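Local coordinates for ComZ (Thermus thermophilus, PDB 6QVI), which is a competence-associated pilin with a beta-solenoid domain, and probably serves as a DNA receptor at the tip of the type IV pilus in natural transformation, at residues A[411-416]-A[439-444]; A[374-379]-A[401-406]. All coordinates share one frame; numbering follows the deposited sequence.

How the interactions relate
Running from the N terminus, the chain first passes through 374-379, makes one turn by way of strands 380-383 and 387-392, and returns at 401-406, where interaction 2 closes the loop. It reverses at once into strand 409-415, runs on through strands 419-421 and 432-437, and closes a second loop at 439-444 in interaction 1. The two loops therefore follow in series, neither nested nor crossed, their contact centres about 13 Å apart. Each joins successive coils of the beta-solenoid domain by parallel strand pairing. They meet where Gly411 N probably donates a hydrogen bond to Ile379 O and where Val403 CG2 packs against the Gly411 and Asn412 carbonyls.

Interaction 1: A[411-416]-A[439-444]; sequences GNLDIN and GDIYQR
The side chain of Arg444 lies alongside that of Asn416 and points the same way, CG and CD passing alongside Asn416 OD1. This is the C-terminal end of a parallel ladder between successive coils of the beta-solenoid, strand 413-415 on strand 441-443, their axes 8° apart. Extended from CG to NE, Arg444 brings one nitrogen, NH1, between two acceptors at its edge: Asp414 OD2 lies 2.8 Å from Arg444 NH1 in a salt bridge, and Arg444 NH1 also donates a hydrogen bond to Asn416 OD1, 3.0 Å away. Both oxygens sit in the guanidinium plane, yet NH1 approaches each from above the plane of its own group. Arg444 NH2 rests over the centre of one face of the Tyr442 ring, and NE bonds Gly481 O, so the guanidinium is held at its edge and across one face. Tyr442 OH reaches the carbonyl of Gln483. On the sheet face opposite Asp414 and Tyr442, Leu413 and Ile441 stand side by side, Leu413 CD2 3.9 Å from Ile441 CD1, and Ile441 continues inward to Val452 and Ala454. Between the strands, Leu413 N binds Asp440 O, Tyr442 N binds Leu413 O, Ile415 N binds Tyr442 O, and Arg444 N binds Ile415 O. Ahead of the strands a side chain carries the ladder on. With CG beside its own backbone N (chi1 -58°), Asn412 turns its amide toward the next coil, and Asp440 N donates to Asn412 OD1 over 2.8 Å in a nearly straight bond of 171°.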
ATOM      1  N   GLY A 411     -10.457   0.610  22.397  1.00 66.23           N
ATOM      2  CA  GLY A 411      -9.567   0.604  21.255  1.00 65.11           C
ATOM      3  C   GLY A 411      -8.916  -0.722  20.926  1.00 66.96           C
ATOM      4  O   GLY A 411      -8.099  -0.775  19.982  1.00 70.41           O
ATOM      5  N   ASN A 412      -9.236  -1.794  21.650  1.00 54.87           N
ATOM      6  CA  ASN A 412      -8.607  -3.085  21.391  1.00 53.80           C
ATOM      7  C   ASN A 412      -9.565  -4.005  20.648  1.00 54.97           C
ATOM      8  O   ASN A 412     -10.788  -3.862  20.721  1.00 57.81           O
ATOM      9  CB  ASN A 412      -8.139  -3.746  22.684  1.00 56.14           C
ATOM     10  CG  ASN A 412      -7.171  -2.877  23.450  1.00 63.20           C
ATOM     11  OD1 ASN A 412      -5.981  -2.791  23.112  1.00 63.67           O
ATOM     12  ND2 ASN A 412      -7.679  -2.202  24.478  1.00 70.03           N
ATOM     13  N   LEU A 413      -8.980  -4.972  19.941  1.00 51.78           N
ATOM     14  CA  LEU A 413      -9.714  -5.869  19.063  1.00 51.95           C
ATOM     15  C   LEU A 413      -9.188  -7.283  19.257  1.00 57.52           C
ATOM     16  O   LEU A 413      -7.974  -7.498  19.353  1.00 63.45           O
ATOM     17  CB  LEU A 413      -9.515  -5.463  17.592  1.00 60.17           C
ATOM     18  CG  LEU A 413     -10.094  -6.385  16.500  1.00 61.61           C
ATOM     19  CD1 LEU A 413     -11.581  -6.759  16.778  1.00 58.41           C
ATOM     20  CD2 LEU A 413      -9.870  -5.898  15.040  1.00 56.20           C
ATOM     21  N   ASP A 414     -10.107  -8.246  19.315  1.00 71.56           N
ATOM     22  CA  ASP A 414      -9.777  -9.661  19.472  1.00 76.36           C
ATOM     23  C   ASP A 414     -10.571 -10.436  18.426  1.00 75.60           C
ATOM     24  O   ASP A 414     -11.801 -10.305  18.359  1.00 77.91           O
ATOM     25  CB  ASP A 414     -10.077 -10.157  20.896  1.00 70.21           C
ATOM     26  CG  ASP A 414      -8.944  -9.828  21.899  1.00 76.40           C
ATOM     27  OD1 ASP A 414      -8.334  -8.747  21.798  1.00 83.36           O
ATOM     28  OD2 ASP A 414      -8.644 -10.669  22.790  1.00 84.27           O
ATOM     29  N   ILE A 415      -9.868 -11.224  17.599  1.00 63.63           N
ATOM     30  CA  ILE A 415     -10.484 -12.052  16.565  1.00 67.04           C
ATOM     31  C   ILE A 415     -10.109 -13.490  16.908  1.00 75.64           C
ATOM     32  O   ILE A 415      -9.003 -13.949  16.582  1.00 71.94           O
ATOM     33  CB  ILE A 415     -10.006 -11.658  15.165  1.00 73.05           C
ATOM     34  CG1 ILE A 415     -10.267 -10.168  14.935  1.00 79.01           C
ATOM     35  CG2 ILE A 415     -10.720 -12.442  14.076  1.00 67.67           C
ATOM     36  CD1 ILE A 415     -10.023  -9.722  13.509  1.00 81.80           C
ATOM     37  N   ASN A 416     -11.020 -14.217  17.567  1.00 78.78           N
ATOM     38  CA  ASN A 416     -10.640 -15.516  18.105  1.00 86.02           C
ATOM     39  C   ASN A 416     -11.093 -16.680  17.244  1.00 93.47           C
ATOM     40  O   ASN A 416     -10.556 -17.784  17.391  1.00 93.68           O
ATOM     41  CB  ASN A 416     -11.193 -15.703  19.524  1.00 82.81           C
ATOM     42  CG  ASN A 416     -10.839 -14.546  20.442  1.00 79.89           C
ATOM     43  OD1 ASN A 416      -9.736 -13.993  20.354  1.00 81.66           O
ATOM     44  ND2 ASN A 416     -11.740 -14.209  21.361  1.00 71.83           N
ATOM     45  N   GLY A 439      -5.557   0.512  19.806  1.00 68.05           N
ATOM     46  CA  GLY A 439      -4.809  -0.208  20.812  1.00 67.14           C
ATOM     47  C   GLY A 439      -4.161  -1.424  20.185  1.00 65.77           C
ATOM     48  O   GLY A 439      -3.442  -1.299  19.180  1.00 68.91           O
ATOM     49  N   ASP A 440      -4.400  -2.596  20.767  1.00 61.35           N
ATOM     50  CA  ASP A 440      -3.793  -3.848  20.343  1.00 53.47           C
ATOM     51  C   ASP A 440      -4.770  -4.722  19.563  1.00 53.23           C
ATOM     52  O   ASP A 440      -5.995  -4.613  19.700  1.00 63.42           O
ATOM     53  CB  ASP A 440      -3.289  -4.623  21.554  1.00 60.02           C
ATOM     54  CG  ASP A 440      -2.152  -3.926  22.268  1.00 78.52           C
ATOM     55  OD1 ASP A 440      -1.732  -2.830  21.831  1.00 80.61           O
ATOM     56  OD2 ASP A 440      -1.687  -4.481  23.291  1.00 95.07           O
ATOM     57  N   ILE A 441      -4.205  -5.637  18.772  1.00 51.19           N
ATOM     58  CA  ILE A 441      -4.972  -6.661  18.065  1.00 64.46           C
ATOM     59  C   ILE A 441      -4.398  -8.022  18.408  1.00 67.28           C
ATOM     60  O   ILE A 441      -3.199  -8.262  18.242  1.00 74.63           O
ATOM     61  CB  ILE A 441      -4.968  -6.487  16.535  1.00 64.65           C
ATOM     62  CG1 ILE A 441      -5.750  -5.256  16.137  1.00 54.86           C
ATOM     63  CG2 ILE A 441      -5.565  -7.741  15.860  1.00 47.43           C
ATOM     64  CD1 ILE A 441      -6.069  -5.277  14.722  1.00 52.12           C
ATOM     65  N   TYR A 442      -5.267  -8.927  18.814  1.00 73.42           N
ATOM     66  CA  TYR A 442      -4.896 -10.296  19.097  1.00 74.24           C
ATOM     67  C   TYR A 442      -5.730 -11.167  18.181  1.00 71.36           C
ATOM     68  O   TYR A 442      -6.966 -11.165  18.277  1.00 71.41           O
ATOM     69  CB  TYR A 442      -5.151 -10.640  20.567  1.00 71.02           C
ATOM     70  CG  TYR A 442      -4.296 -11.773  21.111  1.00 77.35           C
ATOM     71  CD1 TYR A 442      -4.274 -13.021  20.500  1.00 77.00           C
ATOM     72  CD2 TYR A 442      -3.458 -11.562  22.201  1.00 80.17           C
ATOM     73  CE1 TYR A 442      -3.466 -14.034  20.993  1.00 86.80           C
ATOM     74  CE2 TYR A 442      -2.644 -12.552  22.689  1.00 81.50           C
ATOM     75  CZ  TYR A 442      -2.648 -13.794  22.092  1.00 82.89           C
ATOM     76  OH  TYR A 442      -1.825 -14.792  22.599  1.00 72.86           O
ATOM     77  N   GLN A 443      -5.059 -11.932  17.322  1.00 65.08           N
ATOM     78  CA  GLN A 443      -5.731 -12.916  16.476  1.00 68.22           C
ATOM     79  C   GLN A 443      -5.442 -14.329  16.994  1.00 71.27           C
ATOM     80  O   GLN A 443      -4.311 -14.822  16.879  1.00 69.01           O
ATOM     81  CB  GLN A 443      -5.283 -12.772  15.024  1.00 61.23           C
ATOM     82  CG  GLN A 443      -5.566 -13.993  14.175  1.00 68.27           C
ATOM     83  CD  GLN A 443      -4.941 -13.880  12.817  1.00 74.38           C
ATOM     84  OE1 GLN A 443      -4.516 -12.799  12.416  1.00 79.56           O
ATOM     85  NE2 GLN A 443      -4.917 -14.976  12.069  1.00 78.28           N
ATOM     86  N   ARG A 444      -6.475 -15.003  17.506  1.00 69.80           N
ATOM     87  CA  ARG A 444      -6.351 -16.424  17.799  1.00 76.41           C
ATOM     88  C   ARG A 444      -7.120 -17.318  16.820  1.00 81.70           C
ATOM     89  O   ARG A 444      -6.957 -18.553  16.879  1.00 80.32           O
ATOM     90  CB  ARG A 444      -6.799 -16.737  19.248  1.00 79.29           C
ATOM     91  CG  ARG A 444      -6.456 -15.677  20.314  1.00 78.97           C
ATOM     92  CD  ARG A 444      -6.992 -15.995  21.728  1.00 74.45           C
ATOM     93  NE  ARG A 444      -6.351 -15.153  22.747  1.00 74.06           N
ATOM     94  CZ  ARG A 444      -6.719 -13.917  23.082  1.00 67.03           C
ATOM     95  NH1 ARG A 444      -7.747 -13.312  22.499  1.00 64.94           N
ATOM     96  NH2 ARG A 444      -6.026 -13.277  24.013  1.00 69.12           N
TER

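Interaction 2: A[374-379]-A[401-406]; sequences VVLEGI and LAVLKL
Leu401 begins the pairing with its backbone, CA resting on the carbonyl oxygen of Val374, while its side chain shares a face with Val374 and reaches Phe435 of the following coil. Ala402 N then donates to Val374 O, 2.9 Å away. The Ala402 methyl lies beside the branch point of Val375, CB to CB 3.4 Å, and Ala402 O accepts the N-H of Leu376 at 2.7 Å. Val403 turns back to the Leu401 face, the same side as Leu376, whose CD1 comes within 4.5 Å of Val403 CG1; farther along, Val403 CB and CG1 lie against the carbonyl oxygen of Ile379. This pairing of like positions, Val374 with Leu401 and Leu376 with Val403, is the parallel stacking of one beta-solenoid coil on the next, with the strand axes turned by 20°. Leu376 and Ile379 also touch Leu336 of strand 335-337. Leu404 projects from the Ala402 face. Its CG sits beside the backbone N (chi1 -51°), sending CD1 obliquely across Val375, where it meets CG2 at 3.8 Å, while Leu404 CB meets the aliphatic CG of Glu377. The carboxylate of that glutamate continues to a salt bridge with Arg305 on strand 304-309, the neighbour on the other side of strand 374-377. Leu404 N donates to Leu376 O, and Leu404 O takes the N-H of Gly378. The Lys405 side chain leaves the backbone away from 374-379, while its backbone N is hydrogen-bonded to Glu438 OE2. Leu406 swings back over the end of strand 374-377: its CB packs 3.7 Å from Gly378 CA, and its CD2 reaches Glu377 CB at 4.0 Å.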
ATOM      1  N   VAL A 374     -17.988   2.032  10.418  1.00 61.43           N
ATOM      2  CA  VAL A 374     -18.415   2.148  11.793  1.00 58.18           C
ATOM      3  C   VAL A 374     -17.266   2.284  12.758  1.00 55.81           C
ATOM      4  O   VAL A 374     -16.350   1.534  12.692  1.00 56.85           O
ATOM      5  CB  VAL A 374     -19.273   0.940  12.195  1.00 60.71           C
ATOM      6  CG1 VAL A 374     -19.118  -0.193  11.231  1.00 58.05           C
ATOM      7  CG2 VAL A 374     -18.943   0.437  13.568  1.00 69.31           C
ATOM      8  N   VAL A 375     -17.325   3.246  13.662  1.00 57.33           N
ATOM      9  CA  VAL A 375     -16.272   3.401  14.638  1.00 62.46           C
ATOM     10  C   VAL A 375     -16.797   3.531  16.040  1.00 61.15           C
ATOM     11  O   VAL A 375     -17.627   4.353  16.294  1.00 55.01           O
ATOM     12  CB  VAL A 375     -15.333   4.566  14.316  1.00 58.29           C
ATOM     13  CG1 VAL A 375     -15.940   5.462  13.306  1.00 63.21           C
ATOM     14  CG2 VAL A 375     -14.985   5.368  15.537  1.00 54.49           C
ATOM     15  N   LEU A 376     -16.260   2.711  16.938  1.00 60.22           N
ATOM     16  CA  LEU A 376     -16.614   2.671  18.337  1.00 54.96           C
ATOM     17  C   LEU A 376     -15.502   3.213  19.157  1.00 53.86           C
ATOM     18  O   LEU A 376     -14.476   2.644  19.188  1.00 57.94           O
ATOM     19  CB  LEU A 376     -16.811   1.241  18.738  1.00 52.37           C
ATOM     20  CG  LEU A 376     -17.483   0.479  17.637  1.00 54.64           C
ATOM     21  CD1 LEU A 376     -17.674  -0.956  18.018  1.00 54.31           C
ATOM     22  CD2 LEU A 376     -18.804   1.112  17.335  1.00 56.46           C
ATOM     23  N   GLU A 377     -15.699   4.311  19.843  1.00 50.82           N
ATOM     24  CA  GLU A 377     -14.642   4.857  20.640  1.00 60.21           C
ATOM     25  C   GLU A 377     -14.823   4.530  22.094  1.00 61.15           C
ATOM     26  O   GLU A 377     -15.876   4.705  22.618  1.00 62.65           O
ATOM     27  CB  GLU A 377     -14.596   6.363  20.487  1.00 67.86           C
ATOM     28  CG  GLU A 377     -14.582   6.829  19.054  1.00 78.63           C
ATOM     29  CD  GLU A 377     -14.471   8.327  18.905  1.00 85.29           C
ATOM     30  OE1 GLU A 377     -13.577   8.955  19.485  1.00 87.16           O
ATOM     31  OE2 GLU A 377     -15.287   8.888  18.185  1.00 88.07           O
ATOM     32  N   GLY A 378     -13.774   4.060  22.739  1.00 53.32           N
ATOM     33  CA  GLY A 378     -13.808   3.718  24.144  1.00 67.58           C
ATOM     34  C   GLY A 378     -14.513   2.417  24.352  1.00 68.22           C
ATOM     35  O   GLY A 378     -15.109   2.183  25.359  1.00 63.72           O
ATOM     36  N   ILE A 379     -14.368   1.544  23.393  1.00 68.29           N
ATOM     37  CA  ILE A 379     -15.059   0.264  23.374  1.00 61.58           C
ATOM     38  C   ILE A 379     -14.059  -0.740  22.834  1.00 60.77           C
ATOM     39  O   ILE A 379     -13.298  -0.415  21.922  1.00 62.43           O
ATOM     40  CB  ILE A 379     -16.313   0.308  22.478  1.00 61.73           C
ATOM     41  CG1 ILE A 379     -17.465   1.046  23.175  1.00 60.42           C
ATOM     42  CG2 ILE A 379     -16.723  -1.099  22.042  1.00 61.40           C
ATOM     43  CD1 ILE A 379     -18.665   1.275  22.267  1.00 49.12           C
ATOM     44  N   LEU A 401     -14.178  -1.144  10.323  1.00 66.23           N
ATOM     45  CA  LEU A 401     -14.564  -1.156  11.719  1.00 57.62           C
ATOM     46  C   LEU A 401     -13.421  -0.507  12.469  1.00 50.89           C
ATOM     47  O   LEU A 401     -12.290  -1.012  12.432  1.00 55.23           O
ATOM     48  CB  LEU A 401     -14.745  -2.575  12.244  1.00 68.58           C
ATOM     49  CG  LEU A 401     -15.382  -2.780  13.628  1.00 77.32           C
ATOM     50  CD1 LEU A 401     -15.594  -4.289  13.810  1.00 80.89           C
ATOM     51  CD2 LEU A 401     -14.636  -2.128  14.856  1.00 79.30           C
ATOM     52  N   ALA A 402     -13.709   0.556  13.203  1.00 52.13           N
ATOM     53  CA  ALA A 402     -12.688   1.165  14.037  1.00 62.28           C
ATOM     54  C   ALA A 402     -13.061   0.976  15.493  1.00 68.23           C
ATOM     55  O   ALA A 402     -14.206   1.222  15.881  1.00 79.29           O
ATOM     56  CB  ALA A 402     -12.531   2.647  13.750  1.00 66.83           C
ATOM     57  N   VAL A 403     -12.087   0.558  16.288  1.00 59.98           N
ATOM     58  CA  VAL A 403     -12.166   0.619  17.735  1.00 59.34           C
ATOM     59  C   VAL A 403     -11.074   1.585  18.159  1.00 50.56           C
ATOM     60  O   VAL A 403      -9.880   1.301  17.995  1.00 58.44           O
ATOM     61  CB  VAL A 403     -12.010  -0.753  18.407  1.00 62.24           C
ATOM     62  CG1 VAL A 403     -13.276  -1.596  18.278  1.00 60.57           C
ATOM     63  CG2 VAL A 403     -10.865  -1.508  17.756  1.00 65.44           C
ATOM     64  N   LEU A 404     -11.478   2.736  18.667  1.00 43.20           N
ATOM     65  CA  LEU A 404     -10.568   3.794  19.058  1.00 51.76           C
ATOM     66  C   LEU A 404     -10.543   3.960  20.569  1.00 53.61           C
ATOM     67  O   LEU A 404     -11.503   3.624  21.269  1.00 62.87           O
ATOM     68  CB  LEU A 404     -10.990   5.110  18.401  1.00 52.38           C
ATOM     69  CG  LEU A 404     -11.230   5.078  16.886  1.00 49.28           C
ATOM     70  CD1 LEU A 404     -11.462   6.497  16.432  1.00 41.48           C
ATOM     71  CD2 LEU A 404     -10.071   4.420  16.113  1.00 39.31           C
ATOM     72  N   LYS A 405      -9.444   4.497  21.076  1.00 52.14           N
ATOM     73  CA  LYS A 405      -9.393   4.789  22.497  1.00 50.32           C
ATOM     74  C   LYS A 405     -10.120   6.089  22.793  1.00 55.67           C
ATOM     75  O   LYS A 405     -10.147   7.012  21.986  1.00 64.19           O
ATOM     76  CB  LYS A 405      -7.948   4.889  22.997  1.00 45.93           C
ATOM     77  CG  LYS A 405      -7.150   3.629  22.830  1.00 45.62           C
ATOM     78  CD  LYS A 405      -5.797   3.799  23.511  1.00 57.16           C
ATOM     79  CE  LYS A 405      -5.008   2.509  23.475  1.00 64.65           C
ATOM     80  NZ  LYS A 405      -3.703   2.679  24.162  1.00 69.37           N
ATOM     81  N   LEU A 406     -10.715   6.157  23.967  1.00 63.05           N
ATOM     82  CA  LEU A 406     -11.377   7.369  24.418  1.00 63.25           C
ATOM     83  C   LEU A 406     -11.085   7.496  25.904  1.00 71.42           C
ATOM     84  O   LEU A 406     -11.501   6.634  26.680  1.00 77.23           O
ATOM     85  CB  LEU A 406     -12.873   7.315  24.137  1.00 46.61           C
ATOM     86  CG  LEU A 406     -13.599   8.642  24.344  1.00 65.53           C
ATOM     87  CD1 LEU A 406     -12.773   9.861  23.809  1.00 56.58           C
ATOM     88  CD2 LEU A 406     -15.014   8.592  23.729  1.00 58.56           C
TER